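Local coordinates for protein MATE family efflux transporter (Vibrio cholerae, PDB 6IDR) that probably exports drugs and other toxic compounds across the cell membrane, powered by a counterflow of cations, as other multidrug and toxic compound extrusion transporters do, at residues Q32-A37 against L173-D178; L138-T143 against I194-A199; V266-L271 against T343-I348; A285-L290 against C366-S371; P292-M297 against Q308-A313. All coordinates share one frame; numbering follows the deposited sequence.

Interaction 1. Residues Q32-A37 against L173-D178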
# COMPACT_ATOMS: atom_id res chain seq x y z
N GLN A 32 6.04 -10.58 -5.34
CA GLN A 32 5.79 -10.58 -6.78
C GLN A 32 7.09 -10.68 -7.57
O GLN A 32 7.17 -11.39 -8.57
N LEU A 33 8.12 -9.97 -7.11
CA LEU A 33 9.40 -9.92 -7.82
C LEU A 33 10.14 -11.25 -7.75
O LEU A 33 10.86 -11.61 -8.68
CB LEU A 33 10.27 -8.78 -7.25
CG LEU A 33 11.56 -9.08 -6.49
CD1 LEU A 33 12.75 -9.22 -7.44
CD2 LEU A 33 11.84 -7.98 -5.48
N VAL A 34 9.95 -11.98 -6.65
CA VAL A 34 10.58 -13.29 -6.49
C VAL A 34 9.82 -14.34 -7.29
O VAL A 34 10.42 -15.17 -7.98
CB VAL A 34 10.65 -13.71 -5.01
CG1 VAL A 34 11.02 -15.18 -4.88
CG2 VAL A 34 11.65 -12.84 -4.26
N ASP A 35 8.49 -14.28 -7.22
CA ASP A 35 7.63 -15.20 -7.97
C ASP A 35 7.85 -15.07 -9.48
O ASP A 35 8.03 -16.08 -10.17
CB ASP A 35 6.16 -14.95 -7.63
CG ASP A 35 5.69 -15.78 -6.45
OD1 ASP A 35 6.52 -16.15 -5.60
OD2 ASP A 35 4.47 -16.05 -6.37
N SER A 36 7.83 -13.85 -10.00
CA SER A 36 7.99 -13.61 -11.43
C SER A 36 9.40 -13.95 -11.90
O SER A 36 9.63 -14.20 -13.08
CB SER A 36 7.66 -12.16 -11.78
OG SER A 36 8.62 -11.27 -11.24
N ALA A 37 10.34 -13.95 -10.96
CA ALA A 37 11.73 -14.27 -11.26
C ALA A 37 11.89 -15.74 -11.63
O ALA A 37 12.54 -16.06 -12.63
CB ALA A 37 12.62 -13.92 -10.08
N LEU A 173 10.40 -17.69 3.38
CA LEU A 173 9.77 -18.99 3.15
C LEU A 173 9.34 -19.14 1.69
O LEU A 173 9.56 -20.18 1.08
CB LEU A 173 8.57 -19.17 4.08
CG LEU A 173 8.79 -20.05 5.32
CD1 LEU A 173 10.07 -19.68 6.05
CD2 LEU A 173 7.59 -19.94 6.26
N ASN A 174 8.73 -18.10 1.14
CA ASN A 174 8.28 -18.13 -0.25
C ASN A 174 9.46 -18.25 -1.22
O ASN A 174 9.36 -18.91 -2.25
CB ASN A 174 7.46 -16.88 -0.58
CG ASN A 174 7.04 -16.82 -2.04
OD1 ASN A 174 7.49 -15.95 -2.79
ND2 ASN A 174 6.18 -17.75 -2.44
N LEU A 175 10.57 -17.61 -0.87
CA LEU A 175 11.80 -17.71 -1.65
C LEU A 175 12.34 -19.13 -1.64
O LEU A 175 12.73 -19.67 -2.68
CB LEU A 175 12.86 -16.75 -1.09
CG LEU A 175 14.27 -16.88 -1.69
CD1 LEU A 175 14.25 -16.52 -3.16
CD2 LEU A 175 15.26 -16.00 -0.93
N ILE A 176 12.36 -19.73 -0.46
CA ILE A 176 12.84 -21.10 -0.28
C ILE A 176 11.96 -22.11 -1.02
O ILE A 176 12.47 -22.98 -1.73
CB ILE A 176 12.88 -21.48 1.22
CG1 ILE A 176 13.92 -20.63 1.96
CG2 ILE A 176 13.16 -22.96 1.40
CD1 ILE A 176 13.98 -20.92 3.45
N LEU A 177 10.65 -21.99 -0.85
CA LEU A 177 9.72 -23.01 -1.31
C LEU A 177 9.47 -22.99 -2.82
O LEU A 177 9.10 -24.02 -3.39
CB LEU A 177 8.39 -22.87 -0.56
CG LEU A 177 8.42 -23.14 0.95
CD1 LEU A 177 7.03 -23.00 1.55
CD2 LEU A 177 9.00 -24.52 1.24
N ASP A 178 9.65 -21.84 -3.46
CA ASP A 178 9.35 -21.72 -4.89
C ASP A 178 10.10 -22.73 -5.78
O ASP A 178 9.46 -23.45 -6.55
CB ASP A 178 9.61 -20.29 -5.38
CG ASP A 178 8.40 -19.38 -5.22
OD1 ASP A 178 7.29 -19.90 -5.02
OD2 ASP A 178 8.57 -18.15 -5.31
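Asp35 on helix 5-40 and Asp178 on helix 161-184 push their carboxylates at each other between two nearly parallel helices of the all-helical MATE fold. The axes stay 10.1 Å apart, a wide spacing spanned by a polar cluster and, beside it, an aliphatic pair. The side chain of Asp35 lies at about a right angle to that of Asp178, with the carboxylate planes turned 58° apart, and Asp35 OD1 comes to 2.9 Å from Asp178 OD2. Both atoms are acceptors, and this pair is not a hydrogen bond. Asn174 reaches the same oxygen from one turn earlier on its helix; it too crosses Asp35 roughly at right angles, its amide plane 41° from the Asp35 carboxylate. All three polar residues are buried. Thr196 of helix 190-213 touches Asp35 and Asn174, and Phe38 and Phe31 of helix 5-40 press on Asp178 and Asn174 respectively. Acidic residues buried in a helix bundle would be consistent with the cation-coupled transport of MATE relatives. Val34 borders the polar group. Its CG1, anti to the backbone N (chi1 168°), extends across the gap, where it meets Leu175 CD1 at 3.9 Å with the two side chains at about a right angle, and lies equally near, 3.9 Å, to Asp178 OD2.

Interaction 2. Residues L138-T143 against I194-A199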
# COMPACT_ATOMS: atom_id res chain seq x y z
N LEU A 138 -5.49 -17.54 -6.87
CA LEU A 138 -6.57 -16.89 -6.13
C LEU A 138 -6.71 -17.48 -4.74
O LEU A 138 -7.13 -16.79 -3.81
CB LEU A 138 -7.90 -17.00 -6.90
CG LEU A 138 -8.08 -16.02 -8.06
CD1 LEU A 138 -9.28 -16.41 -8.90
CD2 LEU A 138 -8.21 -14.60 -7.55
N ALA A 139 -6.35 -18.75 -4.60
CA ALA A 139 -6.30 -19.39 -3.29
C ALA A 139 -5.19 -18.78 -2.45
O ALA A 139 -5.33 -18.62 -1.24
CB ALA A 139 -6.11 -20.89 -3.44
N SER A 140 -4.07 -18.46 -3.10
CA SER A 140 -2.94 -17.84 -2.42
C SER A 140 -3.25 -16.39 -2.07
O SER A 140 -2.79 -15.88 -1.06
CB SER A 140 -1.68 -17.92 -3.28
OG SER A 140 -1.82 -17.16 -4.47
N ALA A 141 -4.03 -15.74 -2.93
CA ALA A 141 -4.43 -14.36 -2.70
C ALA A 141 -5.40 -14.26 -1.53
O ALA A 141 -5.39 -13.28 -0.78
CB ALA A 141 -5.06 -13.78 -3.96
N TRP A 142 -6.25 -15.27 -1.38
CA TRP A 142 -7.22 -15.31 -0.29
C TRP A 142 -6.51 -15.57 1.04
O TRP A 142 -6.84 -14.96 2.05
CB TRP A 142 -8.28 -16.38 -0.54
CG TRP A 142 -9.34 -16.43 0.52
CD1 TRP A 142 -10.52 -15.74 0.53
CD2 TRP A 142 -9.32 -17.22 1.72
NE1 TRP A 142 -11.23 -16.05 1.66
CE2 TRP A 142 -10.52 -16.95 2.41
CE3 TRP A 142 -8.40 -18.12 2.27
CZ2 TRP A 142 -10.83 -17.55 3.63
CZ3 TRP A 142 -8.71 -18.71 3.48
CH2 TRP A 142 -9.91 -18.43 4.15
N THR A 143 -5.54 -16.47 1.02
CA THR A 143 -4.79 -16.81 2.22
C THR A 143 -3.97 -15.62 2.71
O THR A 143 -3.91 -15.35 3.91
CB THR A 143 -3.85 -18.02 1.97
OG1 THR A 143 -4.61 -19.11 1.43
CG2 THR A 143 -3.20 -18.46 3.27
N ILE A 194 1.26 -22.26 -5.27
CA ILE A 194 1.12 -23.24 -4.20
C ILE A 194 2.13 -22.99 -3.08
O ILE A 194 1.79 -23.08 -1.90
CB ILE A 194 1.27 -24.68 -4.74
CG1 ILE A 194 0.12 -25.01 -5.69
CG2 ILE A 194 1.32 -25.68 -3.60
CD1 ILE A 194 0.30 -26.31 -6.44
N ALA A 195 3.36 -22.65 -3.45
CA ALA A 195 4.39 -22.34 -2.46
C ALA A 195 4.01 -21.10 -1.66
O ALA A 195 4.32 -20.99 -0.47
CB ALA A 195 5.74 -22.16 -3.13
N THR A 196 3.34 -20.16 -2.32
CA THR A 196 2.86 -18.94 -1.68
C THR A 196 1.79 -19.26 -0.63
O THR A 196 1.78 -18.68 0.45
CB THR A 196 2.29 -17.95 -2.72
OG1 THR A 196 3.32 -17.57 -3.64
CG2 THR A 196 1.75 -16.71 -2.04
N ILE A 197 0.90 -20.19 -0.97
CA ILE A 197 -0.15 -20.63 -0.04
C ILE A 197 0.45 -21.18 1.25
O ILE A 197 0.02 -20.82 2.35
CB ILE A 197 -1.05 -21.72 -0.67
CG1 ILE A 197 -1.64 -21.23 -2.00
CG2 ILE A 197 -2.16 -22.11 0.29
CD1 ILE A 197 -2.50 -22.26 -2.70
N ILE A 198 1.46 -22.04 1.11
CA ILE A 198 2.14 -22.63 2.26
C ILE A 198 2.82 -21.55 3.09
O ILE A 198 2.72 -21.54 4.32
CB ILE A 198 3.19 -23.68 1.82
CG1 ILE A 198 2.57 -24.68 0.84
CG2 ILE A 198 3.76 -24.39 3.03
CD1 ILE A 198 1.41 -25.47 1.42
N ALA A 199 3.51 -20.63 2.41
CA ALA A 199 4.21 -19.53 3.07
C ALA A 199 3.26 -18.67 3.90
O ALA A 199 3.56 -18.33 5.04
CB ALA A 199 4.93 -18.68 2.04
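Ser140 and Ile197 meet where helix 124-156 and helix 190-213 come close: Ser140 CB lies 3.5 Å from Ile197 CG1, and the CA atoms of the same two residues are 4.6 Å apart. Ile197 fills the joint with three different carbons. Its CG1 leans on the serine; CD1, at the end of an extended chain, reaches Ala139 CB at 3.9 Å; and CG2 turns the other way along the helix, to 4.0 Å from Thr143 OG1. This spread follows from a first torsion that sets CG1 anti to the carbonyl carbon (chi1 -55°), leaving CG2 anti to the backbone N. Thr196 adds its methyl, CG2, which lies 3.8 Å from Ser140 CB. One step outward, the hydroxyls turn back to their own helices: Thr143 OG1 donates to Ala139 O at 2.8 Å with a C=O...donor angle of 152°, while Ser140 OG bonds to Trp137 O and Thr196 OG1 to Ala192 O. No hydrogen bond crosses the contact, and the groups that meet are carbons, apart from Thr143 OG1, which touches a methyl. Phe200 and Ile204 continue the packing on Thr143, and Asn174 of helix 161-184 lies against Thr196. The short side chains that 138-143 turns to its partner, Ala139, Ser140 and Thr143, are in keeping with the 8.4 Å axis approach at 19°, a close packing typical of membrane bundles such as the MATE fold.

Interaction 3. Residues V266-L271 against T343-I348. With OLC ((2R)-2,3-dihydroxypropyl (9Z)-octadec-9-enoate), chain E.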
# COMPACT_ATOMS: atom_id res chain seq x y z
N VAL A 266 8.99 6.58 -22.13
CA VAL A 266 8.02 5.73 -21.45
C VAL A 266 8.73 4.73 -20.54
O VAL A 266 8.32 4.51 -19.40
CB VAL A 266 7.12 4.98 -22.45
CG1 VAL A 266 6.17 4.04 -21.71
CG2 VAL A 266 6.35 5.97 -23.31
N ALA A 267 9.80 4.13 -21.05
CA ALA A 267 10.58 3.17 -20.28
C ALA A 267 11.30 3.86 -19.12
O ALA A 267 11.47 3.27 -18.05
CB ALA A 267 11.58 2.46 -21.18
N ALA A 268 11.72 5.10 -19.34
CA ALA A 268 12.40 5.87 -18.31
C ALA A 268 11.44 6.27 -17.20
O ALA A 268 11.82 6.32 -16.03
CB ALA A 268 13.05 7.10 -18.92
N TRP A 269 10.20 6.54 -17.57
CA TRP A 269 9.17 6.92 -16.61
C TRP A 269 8.81 5.75 -15.71
O TRP A 269 8.52 5.93 -14.52
CB TRP A 269 7.93 7.43 -17.34
CG TRP A 269 6.82 7.87 -16.44
CD1 TRP A 269 5.75 7.14 -16.03
CD2 TRP A 269 6.68 9.16 -15.83
NE1 TRP A 269 4.95 7.89 -15.20
CE2 TRP A 269 5.50 9.14 -15.07
CE3 TRP A 269 7.44 10.34 -15.86
CZ2 TRP A 269 5.05 10.24 -14.34
CZ3 TRP A 269 7.00 11.43 -15.14
CH2 TRP A 269 5.82 11.37 -14.39
N ALA A 270 8.83 4.54 -16.27
CA ALA A 270 8.56 3.33 -15.52
C ALA A 270 9.65 3.08 -14.49
O ALA A 270 9.38 2.67 -13.36
CB ALA A 270 8.44 2.14 -16.45
N LEU A 271 10.90 3.34 -14.89
CA LEU A 271 12.04 3.19 -14.00
C LEU A 271 12.08 4.30 -12.96
O LEU A 271 12.58 4.12 -11.85
CB LEU A 271 13.34 3.18 -14.80
CG LEU A 271 13.59 1.94 -15.66
CD1 LEU A 271 14.87 2.11 -16.46
CD2 LEU A 271 13.65 0.70 -14.79
N THR A 343 21.08 3.86 -23.87
CA THR A 343 21.58 5.21 -23.67
C THR A 343 20.46 6.25 -23.61
O THR A 343 20.44 7.11 -22.73
CB THR A 343 22.57 5.61 -24.78
OG1 THR A 343 23.74 4.79 -24.70
CG2 THR A 343 22.98 7.07 -24.64
N GLU A 344 19.52 6.16 -24.56
CA GLU A 344 18.39 7.09 -24.62
C GLU A 344 17.61 7.13 -23.31
O GLU A 344 17.19 8.19 -22.87
CB GLU A 344 17.45 6.70 -25.76
CG GLU A 344 18.07 6.78 -27.14
CD GLU A 344 17.16 6.24 -28.23
OE1 GLU A 344 16.17 5.55 -27.89
OE2 GLU A 344 17.42 6.50 -29.42
N VAL A 345 17.43 5.96 -22.70
CA VAL A 345 16.66 5.85 -21.47
C VAL A 345 17.46 6.35 -20.26
O VAL A 345 16.89 6.97 -19.36
CB VAL A 345 16.23 4.40 -21.22
CG1 VAL A 345 15.32 4.31 -20.01
CG2 VAL A 345 15.52 3.84 -22.45
N SER A 346 18.76 6.09 -20.26
CA SER A 346 19.62 6.52 -19.16
C SER A 346 19.61 8.04 -18.98
O SER A 346 19.60 8.53 -17.85
CB SER A 346 21.06 6.05 -19.39
OG SER A 346 21.23 4.70 -18.99
N GLN A 347 19.61 8.77 -20.09
CA GLN A 347 19.69 10.23 -20.04
C GLN A 347 18.39 10.88 -19.58
O GLN A 347 18.40 11.91 -18.91
CB GLN A 347 20.11 10.78 -21.40
CG GLN A 347 21.38 10.16 -21.95
CD GLN A 347 21.86 10.82 -23.23
OE1 GLN A 347 21.93 10.18 -24.28
NE2 GLN A 347 22.21 12.10 -23.15
N ILE A 348 17.26 10.27 -19.95
CA ILE A 348 15.96 10.77 -19.53
C ILE A 348 15.73 10.46 -18.06
O ILE A 348 15.19 11.29 -17.32
CB ILE A 348 14.83 10.15 -20.38
CG1 ILE A 348 15.09 10.41 -21.87
CG2 ILE A 348 13.47 10.72 -19.97
CD1 ILE A 348 14.04 9.85 -22.79
C18 OLC E . -0.25 8.50 -11.88
C17 OLC E . 0.62 7.81 -10.85
C11 OLC E . 6.96 9.05 -11.63
C16 OLC E . 1.19 8.84 -9.91
C12 OLC E . 5.74 9.21 -10.75
C15 OLC E . 2.69 8.63 -9.77
C13 OLC E . 4.71 8.17 -11.13
C14 OLC E . 3.33 8.80 -11.13
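Val345 drives one methyl into the backbone of the opposing helix, against Ala268, rather than meeting a side chain of its own size: Val345 CG1 is 3.7 Å from both CA and N of Ala268. The joint belongs to the second MatE family region of this helical transporter and links helix 263-278 to the first turns of helix 343-353. Alanines on the first helix present little bulk, in keeping with a closest axis approach of 8.6 Å; the axes cross at -51°. The valine methyl, anti to its own backbone N (chi1 -175°), is bordered by three residues of 266-271: Ala268, which it touches most closely, Ala267, and Leu271, whose CD1 stands 4.2 Å from Val345 CG1. Ala268 CB is shared, since Ile348 brings CG2 to 3.8 Å from it one turn farther along the second helix. The contact is wholly apolar, with no hydrogen bond across it. Thr340 in the preceding loop packs on both Val345 and Leu271, while Ala264 and Ala265 extend the small-residue surface against Ile348. Trp269 takes no part in the joint. Its indole touches Tyr394, Leu410 and Phe411 of helix 379-434 and carries a monoolein tail over one face, probably a lipid of the crystallisation medium; lipid C11 sits offset toward the rim, 3.5 Å from Trp269 CZ2.

Interaction 4. Residues A285-L290 against C366-S371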
# COMPACT_ATOMS: atom_id res chain seq x y z
N ALA A 285 5.99 3.04 5.28
CA ALA A 285 5.98 2.30 6.54
C ALA A 285 5.21 3.08 7.61
O ALA A 285 4.63 2.50 8.52
CB ALA A 285 7.40 2.02 7.00
N MET A 286 5.22 4.40 7.48
CA MET A 286 4.56 5.27 8.45
C MET A 286 3.06 5.38 8.19
O MET A 286 2.30 5.80 9.06
CB MET A 286 5.19 6.67 8.43
CG MET A 286 6.61 6.71 8.95
SD MET A 286 7.37 8.34 8.82
CE MET A 286 6.39 9.26 10.01
N THR A 287 2.63 4.99 6.99
CA THR A 287 1.21 4.97 6.66
C THR A 287 0.50 3.77 7.28
O THR A 287 -0.71 3.62 7.15
CB THR A 287 0.97 4.97 5.14
OG1 THR A 287 1.82 3.99 4.52
CG2 THR A 287 1.28 6.34 4.55
N MET A 288 1.27 2.91 7.95
CA MET A 288 0.70 1.73 8.62
C MET A 288 1.01 1.72 10.11
O MET A 288 0.33 1.04 10.88
CB MET A 288 1.22 0.45 7.97
CG MET A 288 0.55 0.10 6.64
SD MET A 288 1.20 -1.41 5.90
CE MET A 288 2.91 -0.95 5.64
N SER A 289 2.03 2.47 10.53
CA SER A 289 2.40 2.53 11.93
C SER A 289 1.73 3.71 12.64
O SER A 289 1.35 3.61 13.81
CB SER A 289 3.92 2.64 12.08
OG SER A 289 4.42 3.82 11.47
N LEU A 290 1.58 4.82 11.92
CA LEU A 290 0.99 6.04 12.47
C LEU A 290 -0.54 5.98 12.69
O LEU A 290 -1.01 6.41 13.73
CB LEU A 290 1.34 7.23 11.58
CG LEU A 290 0.84 8.62 11.95
CD1 LEU A 290 1.37 9.03 13.31
CD2 LEU A 290 1.25 9.64 10.89
N CYS A 366 1.55 14.27 1.74
CA CYS A 366 0.25 13.99 1.13
C CYS A 366 -0.20 12.56 1.42
O CYS A 366 -1.35 12.33 1.76
CB CYS A 366 0.31 14.23 -0.38
SG CYS A 366 -1.27 14.00 -1.23
N MET A 367 0.73 11.61 1.27
CA MET A 367 0.45 10.22 1.61
C MET A 367 0.13 10.07 3.09
O MET A 367 -0.76 9.31 3.47
CB MET A 367 1.64 9.33 1.24
CG MET A 367 1.94 9.24 -0.24
SD MET A 367 3.52 8.44 -0.58
CE MET A 367 3.36 6.92 0.35
N LEU A 368 0.87 10.80 3.92
CA LEU A 368 0.74 10.70 5.36
C LEU A 368 -0.60 11.23 5.85
O LEU A 368 -1.23 10.63 6.71
CB LEU A 368 1.89 11.45 6.05
CG LEU A 368 2.53 10.78 7.27
CD1 LEU A 368 2.90 9.34 6.95
CD2 LEU A 368 3.75 11.55 7.72
N MET A 369 -1.03 12.35 5.29
CA MET A 369 -2.28 12.98 5.69
C MET A 369 -3.49 12.16 5.26
O MET A 369 -4.55 12.22 5.89
CB MET A 369 -2.37 14.40 5.13
CG MET A 369 -1.26 15.33 5.59
SD MET A 369 -1.10 15.46 7.38
CE MET A 369 0.29 14.38 7.70
N VAL A 370 -3.34 11.40 4.18
CA VAL A 370 -4.41 10.51 3.72
C VAL A 370 -4.66 9.42 4.75
O VAL A 370 -5.81 9.09 5.06
CB VAL A 370 -4.08 9.88 2.35
CG1 VAL A 370 -5.03 8.73 2.04
CG2 VAL A 370 -4.16 10.93 1.26
N SER A 371 -3.58 8.86 5.29
CA SER A 371 -3.69 7.81 6.30
C SER A 371 -4.13 8.37 7.65
O SER A 371 -4.82 7.69 8.41
CB SER A 371 -2.36 7.07 6.45
OG SER A 371 -1.33 7.95 6.86
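Met286, Thr287 and Leu290 meet Met367, Leu368 and Ser371 without one flat side-chain group among them; the planar element touched is a backbone carbonyl, Met367 O, with Thr287 CG2 resting 3.8 Å away. That methyl is set anti to the carbonyl carbon of its own residue, with OG1 between N and C (chi1 47°) and bonded back to Leu284 O. CG2 therefore faces the other helix, and it also lies 3.8 Å from Ser371 OG. The serine hydroxyl is engaged too: Ser371 OG donates to Leu368 O at 2.7 Å, the donor tilted 30° from the carbonyl plane. Beside this polar corner Leu368 fills the gap. Its CD1 rests 3.8 Å from Met286 CB, its CG takes Leu290 CD2 at 4.0 Å with the two leucines at about a right angle, and CD2 nears the Met286 CE methyl. The helices incline by -24°, their axes 9.1 Å apart. Met286 is further packed by Ala313 and Phe316 of helix 303-330 and by Leu14 and Thr18 of helix 5-40. The centre of the contact lies about 10 Å from the centre of the chain. Val283 and Pro291 extend it along helix 281-299. Because the hydroxyls of Thr287 and Ser371 are spent on carbonyls of their own helices and no hydrogen bond spans the gap, helices 281-299 and 360-375 are joined here by van der Waals contact alone.

Interaction 5. Residues P292-M297 against Q308-A313. With OLC ((2R)-2,3-dihydroxypropyl (9Z)-octadec-9-enoate), chain D.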
# COMPACT_ATOMS: atom_id res chain seq x y z
N PRO A 292 -2.65 3.56 13.59
CA PRO A 292 -3.13 2.97 14.84
C PRO A 292 -2.93 3.88 16.05
O PRO A 292 -3.74 3.87 16.97
CB PRO A 292 -2.28 1.71 14.98
CG PRO A 292 -1.88 1.37 13.60
CD PRO A 292 -1.67 2.68 12.92
N MET A 293 -1.84 4.64 16.04
CA MET A 293 -1.55 5.57 17.12
C MET A 293 -2.57 6.71 17.15
O MET A 293 -3.06 7.08 18.21
CB MET A 293 -0.13 6.13 16.98
CG MET A 293 0.94 5.07 16.84
SD MET A 293 2.60 5.76 16.65
CE MET A 293 2.81 6.57 18.24
N ILE A 294 -2.88 7.24 15.97
CA ILE A 294 -3.84 8.34 15.85
C ILE A 294 -5.24 7.92 16.28
O ILE A 294 -5.91 8.64 17.03
CB ILE A 294 -3.89 8.88 14.41
CG1 ILE A 294 -2.52 9.38 13.97
CG2 ILE A 294 -4.93 9.99 14.29
CD1 ILE A 294 -1.97 10.49 14.84
N GLY A 295 -5.68 6.76 15.80
CA GLY A 295 -7.00 6.25 16.13
C GLY A 295 -7.19 6.04 17.62
O GLY A 295 -8.24 6.39 18.17
N ARG A 296 -6.17 5.49 18.27
CA ARG A 296 -6.22 5.24 19.71
C ARG A 296 -6.29 6.54 20.50
O ARG A 296 -7.04 6.65 21.48
CB ARG A 296 -5.00 4.44 20.16
CG ARG A 296 -5.11 3.89 21.58
CD ARG A 296 -3.75 3.71 22.23
NE ARG A 296 -3.17 4.98 22.66
CZ ARG A 296 -2.11 5.56 22.10
NH1 ARG A 296 -1.51 4.98 21.07
NH2 ARG A 296 -1.66 6.71 22.57
N MET A 297 -5.51 7.53 20.07
CA MET A 297 -5.46 8.83 20.72
C MET A 297 -6.77 9.59 20.58
O MET A 297 -7.17 10.32 21.49
CB MET A 297 -4.31 9.66 20.16
CG MET A 297 -2.93 9.21 20.62
SD MET A 297 -1.60 10.04 19.74
CE MET A 297 -0.17 9.28 20.52
N GLN A 308 0.91 16.81 18.17
CA GLN A 308 2.35 16.71 18.30
C GLN A 308 2.91 15.52 17.51
O GLN A 308 3.98 15.63 16.91
CB GLN A 308 2.74 16.59 19.77
CG GLN A 308 2.46 17.85 20.59
CD GLN A 308 2.55 17.60 22.08
OE1 GLN A 308 2.14 16.55 22.58
NE2 GLN A 308 3.10 18.57 22.81
N LEU A 309 2.19 14.41 17.52
CA LEU A 309 2.64 13.20 16.82
C LEU A 309 2.73 13.42 15.31
O LEU A 309 3.70 13.00 14.68
CB LEU A 309 1.70 12.03 17.12
CG LEU A 309 2.08 10.67 16.52
CD1 LEU A 309 3.48 10.25 16.94
CD2 LEU A 309 1.05 9.61 16.90
N VAL A 310 1.72 14.08 14.75
CA VAL A 310 1.70 14.38 13.32
C VAL A 310 2.82 15.33 12.93
O VAL A 310 3.47 15.16 11.89
CB VAL A 310 0.34 14.98 12.89
CG1 VAL A 310 0.40 15.50 11.46
CG2 VAL A 310 -0.76 13.95 13.04
N ARG A 311 3.05 16.34 13.77
CA ARG A 311 4.11 17.31 13.52
C ARG A 311 5.50 16.68 13.60
O ARG A 311 6.41 17.08 12.88
CB ARG A 311 4.00 18.48 14.50
CG ARG A 311 2.89 19.46 14.17
CD ARG A 311 2.84 20.63 15.14
NE ARG A 311 1.82 21.60 14.75
CZ ARG A 311 2.07 22.71 14.07
NH1 ARG A 311 3.31 23.01 13.71
NH2 ARG A 311 1.08 23.53 13.75
N ILE A 312 5.66 15.70 14.48
CA ILE A 312 6.91 14.95 14.57
C ILE A 312 7.09 14.13 13.30
O ILE A 312 8.18 14.08 12.73
CB ILE A 312 6.93 14.02 15.80
CG1 ILE A 312 6.98 14.84 17.09
CG2 ILE A 312 8.13 13.09 15.75
CD1 ILE A 312 6.88 14.01 18.35
N ALA A 313 6.01 13.50 12.86
CA ALA A 313 5.99 12.70 11.65
C ALA A 313 6.29 13.53 10.41
O ALA A 313 7.05 13.10 9.53
CB ALA A 313 4.64 12.01 11.51
C18 OLC D . -6.76 23.64 16.12
C10 OLC D . -0.74 19.76 13.80
C17 OLC D . -5.74 24.75 16.03
C11 OLC D . -1.33 21.10 14.21
C16 OLC D . -4.47 24.26 15.35
C12 OLC D . -2.05 21.72 13.04
C15 OLC D . -4.11 22.87 15.81
C13 OLC D . -3.09 22.69 13.57
C14 OLC D . -3.94 21.98 14.60
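Leu309 meets three side chains of the facing helix chiefly through one methyl, CD2, and the contact between the helices is apolar throughout. Leu309 CD2 lies 3.7 Å from Met293 CB, 3.8 Å from Ile294 CD1 and 3.8 Å from Met297 CE, so it meets two neighbouring residues and one a turn farther on. Leu309 holds CG anti to the backbone N (chi1 -177°), which carries its branches toward the other helix. Met293 and Met297 both cross it at about right angles but differ in shape: Met293 bends at its last torsion and brings CE back to the same leucine, whereas Met297 runs extended. Ile294 CD1 also reaches Val310 CG2 at 4.1 Å, broadening the patch. No hydrogen bond crosses between the helices, and all five touching residues are buried. Contact with lipid is a second kind and belongs to Arg311, outside this apolar patch: a monoolein tail passes the guanidinium at its edge, near its plane, C11 being 3.2 Å from Arg311 NE. The two helices run antiparallel at 163°, with axes 11.2 Å apart, as consecutive members of the all-helical bundle; helix 281-299 is kinked at Pro292. Helix 5-40 lines the joint through Leu14 on Met293 and Leu10 on Met297, while helix 360-375 adds Met369 on Val310 and Ala375 on Ile294, and no strand is present.

Interactions 1 and 2 adjoin through helices 161-184 and 190-213: Asn174 and Asp35 of the first touch Thr196 of the second. Interactions 4 and 5 share helix 281-299 and meet where Leu290 packs on Leu309. Interaction 3 touches none of the others. Interaction 4 lies deepest, about 10 Å from the chain centre; interaction 3, about 25 Å out, is only partly buried, as is interaction 2. Chemistry follows no simple depth rule: buried interaction 1 is dominated by acidic and amide groups, buried interaction 5 by leucine, isoleucine and methionine, interaction 4 by leucine and methionine with a threonine and a serine, while interactions 2 and 3 set one branched residue, Ile197 or Val345, against small residues at close axis spacing.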